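Putative exported protein (Bacteroides fragilis, PDB 4RAA) is of unknown function but folds as a six-bladed beta-propeller of the YWTD superfamily and is probably exported from the cytoplasm. Local coordinates at residues T9-T17 with A217-T225; Y190-P201 with Y256-R264. All coordinates share one frame; numbering follows the deposited sequence. Where two conformers were deposited one is given.

Interaction 1 of 2, residues T9-T17 with A217-T225; sequences TIISFKEHT and AHSFSFEGT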
loop_
_atom_site.group_PDB
_atom_site.type_symbol
_atom_site.label_atom_id
_atom_site.label_comp_id
_atom_site.label_asym_id
_atom_site.label_seq_id
_atom_site.Cartn_x
_atom_site.Cartn_y
_atom_site.Cartn_z
ATOM N N THR A 9 -35.827 -11.343 -16.604
ATOM C CA THR A 9 -36.804 -11.478 -15.477
ATOM C C THR A 9 -36.497 -12.768 -14.634
ATOM O O THR A 9 -35.311 -13.053 -14.348
ATOM C CB THR A 9 -38.278 -11.362 -15.992
ATOM O OG1 THR A 9 -38.357 -10.370 -17.014
ATOM C CG2 THR A 9 -39.268 -10.984 -14.849
ATOM N N ILE A 10 -37.530 -13.550 -14.287
ATOM C CA ILE A 10 -37.418 -14.672 -13.362
ATOM C C ILE A 10 -36.794 -15.912 -14.007
ATOM O O ILE A 10 -36.876 -16.085 -15.222
ATOM C CB ILE A 10 -38.829 -15.018 -12.755
ATOM C CG1 ILE A 10 -38.736 -15.772 -11.410
ATOM C CG2 ILE A 10 -39.732 -15.774 -13.745
ATOM C CD1 ILE A 10 -38.217 -14.946 -10.243
ATOM N N ILE A 11 -36.138 -16.727 -13.176
ATOM C CA ILE A 11 -35.605 -18.038 -13.549
ATOM C C ILE A 11 -36.249 -18.974 -12.523
ATOM O O ILE A 11 -35.765 -19.091 -11.399
ATOM C CB ILE A 11 -34.066 -18.070 -13.517
ATOM C CG1 ILE A 11 -33.516 -17.132 -14.595
ATOM C CG2 ILE A 11 -33.535 -19.493 -13.742
ATOM C CD1 ILE A 11 -32.008 -16.993 -14.614
ATOM N N SER A 12 -37.359 -19.599 -12.914
ATOM C CA SER A 12 -38.130 -20.474 -12.030
ATOM C C SER A 12 -37.583 -21.874 -12.089
ATOM O O SER A 12 -37.464 -22.423 -13.173
ATOM C CB SER A 12 -39.600 -20.511 -12.451
ATOM O OG SER A 12 -40.155 -19.209 -12.456
ATOM N N PHE A 13 -37.263 -22.438 -10.925
ATOM C CA PHE A 13 -36.788 -23.810 -10.792
ATOM C C PHE A 13 -37.891 -24.657 -10.155
ATOM O O PHE A 13 -38.331 -24.355 -9.052
ATOM C CB PHE A 13 -35.550 -23.865 -9.907
ATOM C CG PHE A 13 -34.343 -23.228 -10.513
ATOM C CD1 PHE A 13 -33.608 -23.900 -11.484
ATOM C CD2 PHE A 13 -33.922 -21.967 -10.114
ATOM C CE1 PHE A 13 -32.484 -23.321 -12.062
ATOM C CE2 PHE A 13 -32.793 -21.390 -10.680
ATOM C CZ PHE A 13 -32.075 -22.065 -11.657
ATOM N N LYS A 14 -38.340 -25.704 -10.844
ATOM C CA LYS A 14 -39.354 -26.620 -10.295
ATOM C C LYS A 14 -38.543 -27.628 -9.477
ATOM O O LYS A 14 -37.341 -27.769 -9.721
ATOM C CB LYS A 14 -40.206 -27.255 -11.405
ATOM C CG LYS A 14 -40.752 -26.220 -12.391
ATOM C CD LYS A 14 -41.854 -26.726 -13.311
ATOM C CE LYS A 14 -43.260 -26.452 -12.780
ATOM N NZ LYS A 14 -43.553 -27.113 -11.482
ATOM N N GLU A 15 -39.167 -28.287 -8.492
ATOM C CA GLU A 15 -38.443 -29.218 -7.592
ATOM C C GLU A 15 -37.749 -30.328 -8.345
ATOM O O GLU A 15 -36.533 -30.400 -8.337
ATOM C CB GLU A 15 -39.343 -29.853 -6.515
ATOM C CG GLU A 15 -39.785 -28.913 -5.402
ATOM C CD GLU A 15 -40.520 -29.618 -4.266
ATOM O OE1 GLU A 15 -40.104 -30.729 -3.865
ATOM O OE2 GLU A 15 -41.502 -29.041 -3.747
ATOM N N HIS A 16 -38.539 -31.156 -9.019
ATOM C CA HIS A 16 -38.037 -32.311 -9.753
ATOM C C HIS A 16 -37.976 -32.035 -11.250
ATOM O O HIS A 16 -38.551 -31.073 -11.749
ATOM C CB HIS A 16 -38.931 -33.543 -9.497
ATOM C CG HIS A 16 -39.159 -33.842 -8.043
ATOM N ND1 HIS A 16 -38.157 -34.291 -7.206
ATOM C CD2 HIS A 16 -40.281 -33.779 -7.285
ATOM C CE1 HIS A 16 -38.648 -34.476 -5.992
ATOM N NE2 HIS A 16 -39.935 -34.176 -6.014
ATOM N N THR A 17 -37.209 -32.871 -11.934
ATOM C CA THR A 17 -37.142 -32.917 -13.391
ATOM C C THR A 17 -36.951 -34.377 -13.730
ATOM O O THR A 17 -36.218 -35.078 -13.018
ATOM C CB THR A 17 -35.995 -32.092 -14.017
ATOM O OG1 THR A 17 -36.076 -32.191 -15.449
ATOM C CG2 THR A 17 -34.601 -32.568 -13.564
ATOM N N ALA A 217 -29.810 -8.349 -12.979
ATOM C CA ALA A 217 -29.585 -9.135 -14.204
ATOM C C ALA A 217 -30.348 -10.480 -14.220
ATOM O O ALA A 217 -30.763 -10.933 -15.284
ATOM C CB ALA A 217 -28.096 -9.370 -14.395
ATOM N N HIS A 218 -30.479 -11.136 -13.069
ATOM C CA HIS A 218 -31.258 -12.387 -12.943
ATOM C C HIS A 218 -31.935 -12.423 -11.582
ATOM O O HIS A 218 -31.374 -11.916 -10.619
ATOM C CB HIS A 218 -30.371 -13.654 -13.034
ATOM C CG HIS A 218 -29.421 -13.672 -14.194
ATOM N ND1 HIS A 218 -29.787 -14.084 -15.455
ATOM C CD2 HIS A 218 -28.113 -13.334 -14.276
ATOM C CE1 HIS A 218 -28.749 -13.994 -16.267
ATOM N NE2 HIS A 218 -27.720 -13.543 -15.574
ATOM N N SER A 219 -33.137 -12.991 -11.514
ATOM C CA SER A 219 -33.823 -13.246 -10.236
ATOM C C SER A 219 -34.290 -14.713 -10.231
ATOM O O SER A 219 -34.641 -15.260 -11.282
ATOM C CB SER A 219 -34.967 -12.267 -9.967
ATOM O OG SER A 219 -36.015 -12.409 -10.902
ATOM N N PHE A 220 -34.264 -15.341 -9.059
ATOM C CA PHE A 220 -34.624 -16.752 -8.924
ATOM C C PHE A 220 -35.816 -16.988 -8.011
ATOM O O PHE A 220 -36.136 -16.185 -7.140
ATOM C CB PHE A 220 -33.446 -17.553 -8.377
ATOM C CG PHE A 220 -32.144 -17.265 -9.065
ATOM C CD1 PHE A 220 -31.901 -17.763 -10.342
ATOM C CD2 PHE A 220 -31.151 -16.497 -8.438
ATOM C CE1 PHE A 220 -30.697 -17.505 -10.996
ATOM C CE2 PHE A 220 -29.943 -16.229 -9.087
ATOM C CZ PHE A 220 -29.718 -16.739 -10.373
ATOM N N SER A 221 -36.483 -18.102 -8.267
ATOM C CA SER A 221 -37.565 -18.614 -7.438
ATOM C C SER A 221 -37.445 -20.135 -7.550
ATOM O O SER A 221 -37.124 -20.655 -8.629
ATOM C CB SER A 221 -38.938 -18.122 -7.904
ATOM O OG SER A 221 -39.240 -18.612 -9.195
ATOM N N PHE A 222 -37.655 -20.824 -6.433
ATOM C CA PHE A 222 -37.578 -22.280 -6.364
ATOM C C PHE A 222 -38.912 -22.767 -5.840
ATOM O O PHE A 222 -39.476 -22.145 -4.947
ATOM C CB PHE A 222 -36.433 -22.692 -5.438
ATOM C CG PHE A 222 -35.079 -22.211 -5.899
ATOM C CD1 PHE A 222 -34.639 -20.910 -5.592
ATOM C CD2 PHE A 222 -34.240 -23.042 -6.645
ATOM C CE1 PHE A 222 -33.388 -20.449 -6.022
ATOM C CE2 PHE A 222 -32.989 -22.592 -7.070
ATOM C CZ PHE A 222 -32.565 -21.289 -6.768
ATOM N N GLU A 223 -39.426 -23.855 -6.410
ATOM C CA GLU A 223 -40.715 -24.415 -5.992
ATOM C C GLU A 223 -40.595 -24.943 -4.554
ATOM O O GLU A 223 -39.596 -25.587 -4.202
ATOM C CB GLU A 223 -41.177 -25.531 -6.957
ATOM C CG GLU A 223 -42.558 -26.135 -6.656
ATOM C CD GLU A 223 -42.919 -27.357 -7.498
ATOM O OE1 GLU A 223 -42.019 -28.099 -7.950
ATOM O OE2 GLU A 223 -44.132 -27.596 -7.682
ATOM N N GLY A 224 -41.595 -24.622 -3.731
ATOM C CA GLY A 224 -41.674 -25.088 -2.340
ATOM C C GLY A 224 -40.639 -24.578 -1.349
ATOM O O GLY A 224 -40.474 -25.163 -0.285
ATOM N N THR A 225 -39.946 -23.497 -1.690
ATOM C CA THR A 225 -38.937 -22.904 -0.810
ATOM C C THR A 225 -38.602 -21.490 -1.236
ATOM O O THR A 225 -38.981 -21.048 -2.311
ATOM C CB THR A 225 -37.630 -23.728 -0.749
ATOM O OG1 THR A 225 -36.776 -23.186 0.268
ATOM C CG2 THR A 225 -36.882 -23.734 -2.091
#

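Interaction 2 of 2, residues Y190-P201 with Y256-R264; sequences YKVGTNVFAYTP and YYCVEETER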
loop_
_atom_site.group_PDB
_atom_site.type_symbol
_atom_site.label_atom_id
_atom_site.label_comp_id
_atom_site.label_asym_id
_atom_site.label_seq_id
_atom_site.Cartn_x
_atom_site.Cartn_y
_atom_site.Cartn_z
ATOM N N TYR A 190 -18.436 -11.986 -9.235
ATOM C CA TYR A 190 -17.850 -12.610 -10.433
ATOM C C TYR A 190 -17.998 -11.760 -11.698
ATOM O O TYR A 190 -18.750 -10.767 -11.724
ATOM C CB TYR A 190 -18.426 -14.024 -10.653
ATOM C CG TYR A 190 -19.914 -14.106 -10.944
ATOM C CD1 TYR A 190 -20.405 -13.842 -12.225
ATOM C CD2 TYR A 190 -20.837 -14.499 -9.952
ATOM C CE1 TYR A 190 -21.758 -13.919 -12.517
ATOM C CE2 TYR A 190 -22.205 -14.588 -10.238
ATOM C CZ TYR A 190 -22.654 -14.296 -11.532
ATOM O OH TYR A 190 -23.978 -14.362 -11.880
ATOM N N LYS A 191 -17.268 -12.182 -12.737
ATOM C CA LYS A 191 -17.277 -11.549 -14.049
ATOM C C LYS A 191 -17.903 -12.441 -15.130
ATOM O O LYS A 191 -17.907 -13.678 -15.017
ATOM C CB LYS A 191 -15.858 -11.142 -14.489
ATOM C CG LYS A 191 -15.300 -9.895 -13.803
ATOM C CD LYS A 191 -14.116 -9.261 -14.547
ATOM C CE LYS A 191 -12.878 -10.154 -14.571
ATOM N NZ LYS A 191 -11.726 -9.488 -15.239
ATOM N N VAL A 192 -18.482 -11.775 -16.133
ATOM C CA VAL A 192 -19.023 -12.381 -17.356
ATOM C C VAL A 192 -18.665 -11.334 -18.406
ATOM O O VAL A 192 -19.333 -10.289 -18.516
ATOM C CB VAL A 192 -20.544 -12.654 -17.307
ATOM C CG1 VAL A 192 -21.044 -13.184 -18.651
ATOM C CG2 VAL A 192 -20.881 -13.635 -16.182
ATOM N N GLY A 193 -17.577 -11.604 -19.132
ATOM C CA GLY A 193 -17.006 -10.650 -20.066
ATOM C C GLY A 193 -16.379 -9.583 -19.187
ATOM O O GLY A 193 -15.678 -9.906 -18.210
ATOM N N THR A 194 -16.696 -8.328 -19.499
ATOM C CA THR A 194 -16.209 -7.145 -18.763
ATOM C C THR A 194 -17.054 -6.774 -17.521
ATOM O O THR A 194 -16.537 -6.168 -16.574
ATOM C CB THR A 194 -16.145 -5.916 -19.709
ATOM O OG1 THR A 194 -17.446 -5.639 -20.257
ATOM C CG2 THR A 194 -15.161 -6.178 -20.863
ATOM N N ASN A 195 -18.344 -7.129 -17.541
ATOM C CA ASN A 195 -19.275 -6.818 -16.449
ATOM C C ASN A 195 -19.043 -7.646 -15.188
ATOM O O ASN A 195 -18.750 -8.848 -15.256
ATOM C CB ASN A 195 -20.733 -6.992 -16.894
ATOM C CG ASN A 195 -21.158 -5.961 -17.917
ATOM O OD1 ASN A 195 -21.558 -6.311 -19.022
ATOM N ND2 ASN A 195 -21.051 -4.673 -17.564
ATOM N N VAL A 196 -19.208 -6.975 -14.049
ATOM C CA VAL A 196 -19.032 -7.551 -12.731
ATOM C C VAL A 196 -20.417 -7.683 -12.100
ATOM O O VAL A 196 -21.212 -6.753 -12.127
ATOM C CB VAL A 196 -18.115 -6.674 -11.861
ATOM C CG1 VAL A 196 -17.718 -7.416 -10.586
ATOM C CG2 VAL A 196 -16.867 -6.286 -12.650
ATOM N N PHE A 197 -20.686 -8.854 -11.535
ATOM C CA PHE A 197 -21.963 -9.160 -10.904
ATOM C C PHE A 197 -21.747 -9.509 -9.444
ATOM O O PHE A 197 -20.650 -9.910 -9.062
ATOM C CB PHE A 197 -22.638 -10.303 -11.647
ATOM C CG PHE A 197 -22.944 -9.981 -13.076
ATOM C CD1 PHE A 197 -21.952 -10.083 -14.051
ATOM C CD2 PHE A 197 -24.215 -9.556 -13.453
ATOM C CE1 PHE A 197 -22.223 -9.767 -15.378
ATOM C CE2 PHE A 197 -24.493 -9.239 -14.781
ATOM C CZ PHE A 197 -23.497 -9.346 -15.745
ATOM N N ALA A 198 -22.793 -9.342 -8.638
ATOM C CA ALA A 198 -22.732 -9.609 -7.192
ATOM C C ALA A 198 -24.082 -10.064 -6.635
ATOM O O ALA A 198 -25.122 -9.821 -7.260
ATOM C CB ALA A 198 -22.229 -8.373 -6.450
ATOM N N TYR A 199 -24.054 -10.733 -5.477
ATOM C CA TYR A 199 -25.277 -11.227 -4.821
ATOM C C TYR A 199 -25.101 -11.514 -3.331
ATOM O O TYR A 199 -23.979 -11.738 -2.865
ATOM C CB TYR A 199 -25.811 -12.472 -5.536
ATOM C CG TYR A 199 -24.869 -13.650 -5.554
ATOM C CD1 TYR A 199 -23.909 -13.794 -6.556
ATOM C CD2 TYR A 199 -24.946 -14.641 -4.568
ATOM C CE1 TYR A 199 -23.044 -14.889 -6.567
ATOM C CE2 TYR A 199 -24.087 -15.739 -4.566
ATOM C CZ TYR A 199 -23.141 -15.861 -5.566
ATOM O OH TYR A 199 -22.311 -16.946 -5.552
ATOM N N THR A 200 -26.228 -11.541 -2.612
ATOM C CA THR A 200 -26.264 -11.716 -1.153
ATOM C C THR A 200 -27.038 -12.968 -0.745
ATOM O O THR A 200 -27.842 -13.477 -1.533
ATOM C CB THR A 200 -26.898 -10.490 -0.478
ATOM O OG1 THR A 200 -28.262 -10.370 -0.875
ATOM C CG2 THR A 200 -26.145 -9.216 -0.848
ATOM N N PRO A 201 -26.820 -13.460 0.497
ATOM C CA PRO A 201 -27.522 -14.694 0.878
ATOM C C PRO A 201 -29.029 -14.614 1.081
ATOM O O PRO A 201 -29.652 -15.676 1.052
ATOM C CB PRO A 201 -26.838 -15.117 2.195
ATOM C CG PRO A 201 -25.712 -14.161 2.413
ATOM C CD PRO A 201 -26.018 -12.935 1.620
ATOM N N TYR A 256 -28.259 -22.115 2.088
ATOM C CA TYR A 256 -27.079 -21.576 1.394
ATOM C C TYR A 256 -27.360 -21.618 -0.104
ATOM O O TYR A 256 -28.178 -22.422 -0.537
ATOM C CB TYR A 256 -25.871 -22.478 1.717
ATOM C CG TYR A 256 -24.609 -22.376 0.839
ATOM C CD1 TYR A 256 -24.504 -23.055 -0.389
ATOM C CD2 TYR A 256 -23.486 -21.659 1.273
ATOM C CE1 TYR A 256 -23.344 -22.977 -1.166
ATOM C CE2 TYR A 256 -22.320 -21.577 0.502
ATOM C CZ TYR A 256 -22.253 -22.241 -0.707
ATOM O OH TYR A 256 -21.098 -22.146 -1.441
ATOM N N TYR A 257 -26.719 -20.742 -0.881
ATOM C CA TYR A 257 -26.791 -20.825 -2.351
ATOM C C TYR A 257 -25.620 -20.105 -2.995
ATOM O O TYR A 257 -25.286 -19.008 -2.555
ATOM C CB TYR A 257 -28.136 -20.317 -2.931
ATOM C CG TYR A 257 -28.260 -18.822 -3.195
ATOM C CD1 TYR A 257 -28.620 -17.927 -2.174
ATOM C CD2 TYR A 257 -28.025 -18.300 -4.483
ATOM C CE1 TYR A 257 -28.731 -16.555 -2.431
ATOM C CE2 TYR A 257 -28.139 -16.935 -4.749
ATOM C CZ TYR A 257 -28.494 -16.070 -3.724
ATOM O OH TYR A 257 -28.611 -14.747 -3.988
ATOM N N CYS A 258 -24.984 -20.746 -3.985
ATOM C CA CYS A 258 -23.879 -20.133 -4.736
ATOM C C CYS A 258 -24.257 -20.136 -6.215
ATOM O O CYS A 258 -25.023 -20.982 -6.657
ATOM C CB CYS A 258 -22.547 -20.855 -4.482
ATOM S SG CYS A 258 -22.312 -22.423 -5.335
ATOM N N VAL A 259 -23.736 -19.171 -6.963
ATOM C CA VAL A 259 -24.022 -19.037 -8.396
ATOM C C VAL A 259 -22.722 -18.891 -9.188
ATOM O O VAL A 259 -21.803 -18.146 -8.781
ATOM C CB VAL A 259 -24.909 -17.798 -8.729
ATOM C CG1 VAL A 259 -25.220 -17.732 -10.230
ATOM C CG2 VAL A 259 -26.205 -17.801 -7.919
ATOM N N GLU A 260 -22.672 -19.643 -10.290
ATOM C CA GLU A 260 -21.574 -19.550 -11.255
ATOM C C GLU A 260 -22.234 -19.349 -12.616
ATOM O O GLU A 260 -23.172 -20.054 -12.990
ATOM C CB GLU A 260 -20.633 -20.756 -11.223
ATOM C CG GLU A 260 -19.483 -20.667 -12.235
ATOM C CD GLU A 260 -18.767 -19.308 -12.266
ATOM O OE1 GLU A 260 -18.568 -18.678 -11.197
ATOM O OE2 GLU A 260 -18.376 -18.877 -13.375
ATOM N N GLU A 261 -21.762 -18.341 -13.343
ATOM C CA GLU A 261 -22.335 -17.989 -14.641
ATOM C C GLU A 261 -21.269 -18.019 -15.739
ATOM O O GLU A 261 -20.099 -17.740 -15.475
ATOM C CB GLU A 261 -22.992 -16.600 -14.540
ATOM C CG GLU A 261 -24.019 -16.324 -15.640
ATOM C CD GLU A 261 -24.703 -14.963 -15.555
ATOM O OE1 GLU A 261 -24.742 -14.309 -14.488
ATOM O OE2 GLU A 261 -25.245 -14.539 -16.594
ATOM N N THR A 262 -21.684 -18.416 -16.947
ATOM C CA THR A 262 -20.837 -18.416 -18.158
ATOM C C THR A 262 -21.648 -17.709 -19.258
ATOM O O THR A 262 -22.707 -17.153 -18.965
ATOM C CB THR A 262 -20.417 -19.847 -18.602
ATOM O OG1 THR A 262 -21.547 -20.573 -19.094
ATOM C CG2 THR A 262 -19.766 -20.619 -17.460
ATOM N N GLU A 263 -21.148 -17.709 -20.497
ATOM C CA GLU A 263 -21.870 -17.113 -21.640
ATOM C C GLU A 263 -23.096 -17.918 -22.048
ATOM O O GLU A 263 -24.075 -17.334 -22.492
ATOM C CB GLU A 263 -20.961 -16.969 -22.879
ATOM C CG GLU A 263 -19.760 -16.036 -22.715
ATOM C CD GLU A 263 -20.123 -14.567 -22.475
ATOM O OE1 GLU A 263 -21.259 -14.137 -22.786
ATOM O OE2 GLU A 263 -19.246 -13.822 -21.981
ATOM N N ARG A 264 -23.036 -19.239 -21.886
ATOM C CA ARG A 264 -24.095 -20.160 -22.330
ATOM C C ARG A 264 -25.053 -20.676 -21.246
ATOM O O ARG A 264 -26.217 -20.964 -21.557
ATOM C CB ARG A 264 -23.469 -21.362 -23.069
ATOM C CG ARG A 264 -22.570 -22.276 -22.235
ATOM C CD ARG A 264 -22.143 -23.509 -23.011
ATOM N NE ARG A 264 -21.187 -23.221 -24.082
ATOM C CZ ARG A 264 -20.703 -24.120 -24.946
ATOM N NH1 ARG A 264 -21.079 -25.406 -24.907
ATOM N NH2 ARG A 264 -19.831 -23.733 -25.875
HETATM O O HOH W 1 -20.096 -16.522 -6.765
#

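Interaction 1 of 2, residues T9-T17 with A217-T225
Glu-223 reaches across to the loop that follows strand 10-13. Its CB lies 3.7 Å from Phe-13 O, and CG, set opposite the backbone N (chi1 -177°), runs out to 4.1 Å from Glu-15 CG. Beyond CG the chain stays extended. OE1 accepts the Glu-15 backbone N-H at 2.9 Å in a nearly straight bond (172°) through its anti lone pair, while OE2 forms a long salt bridge of 3.9 Å with Lys-14 NZ, whose chain is bent at its last two torsions. That ammonium probably eases the nearness of the Glu-15 carboxylate.

Behind this clasp the strands pair in parallel: Ile-11 N donates to Ser-219 O, Phe-13 N to Ser-221 O at 2.9 Å, and Glu-223 N to Phe-13 O. Ile-11, Phe-13, Phe-220 and Phe-222 share one face of the sheet. The Phe-13 and Phe-222 rings lie side by side, nearly parallel (13°) but slid apart with little overlap, and Phe-13 CE2 touches Phe-220 CD1 at 3.8 Å. Strand 10-13 forms the outer edge of its sheet, next to strand 213-222. The aromatic face packs against strands 265-272 and 287-292, where Phe-13 meets Val-268 and Thr-288.

Interaction 2 of 2, residues Y190-P201 with Y256-R264
Two neighbouring propeller blades meet here: the hairpin of strands 189-192 and 195-200 in one sheet faces strand 254-261, an edge strand of the next, and side chains bridge the gap between them. Tyr-190 OH donates to Glu-261 OE1 at 2.7 Å, meeting the anti lone pair of that oxygen, which sits in the ring plane at the ring's edge. The carboxylate is turned 75° from the ring, so the two flat groups stand steeply across each other. Farther along the hairpin, the Val-192 methyl CG2 rests 4.0 Å from Glu-261 CB, and CG1 lies 3.8 Å from Glu-263 OE2.

Tyr-199 spans the gap to strand 256-261 from the hairpin side. Its chi1 of 61° sets the ring between the backbone N and the carbonyl carbon, directing OH at the strand, where it accepts the Val-259 N-H at 3.0 Å (166°). A water 2.6 Å from Tyr-199 OH donates to Val-259 O at 3.1 Å, and Val-259 CG2 covers one face of the ring. Tyr-257 slides past in the opposite direction; its CZ is 3.9 Å from Tyr-199 CD2, and its OH lies near both Thr-200 O and Asp-203 O, either of which could take the one proton.

The seam is thus joined by tyrosine hydroxyls rather than by direct strand pairing. Backbone polar atoms of Val-259 are met by a phenol and a water, and the buried Glu-261 carboxylate, bonded by Tyr-190 through OE1 and, through OE2, salt-bridged by Lys-283 and hydrogen-bonded by His-218, is probably kept ionised.

How the interactions relate
The centres of interactions 1 and 2 lie about 16 Å apart, and both involve the same five-stranded sheet. Interaction 1 adds strand 10-13 to its outer edge, whereas in interaction 2 its opposite edge hairpin meets the sheet that starts with strand 254-261. The two contacts touch: His-218 NE2 lies 2.9 Å from Glu-261 OE2, a probable hydrogen bond, and Ala-217 CB packs 3.6 Å from Phe-197 CE2. Along the chain the segments alternate, 9-17, 190-201, 217-225 and 256-264. Strand 10-13, by pairing with 213-222, completes a blade whose other strands come some 200 positions later, and that blade is then joined to its successor in the propeller ring.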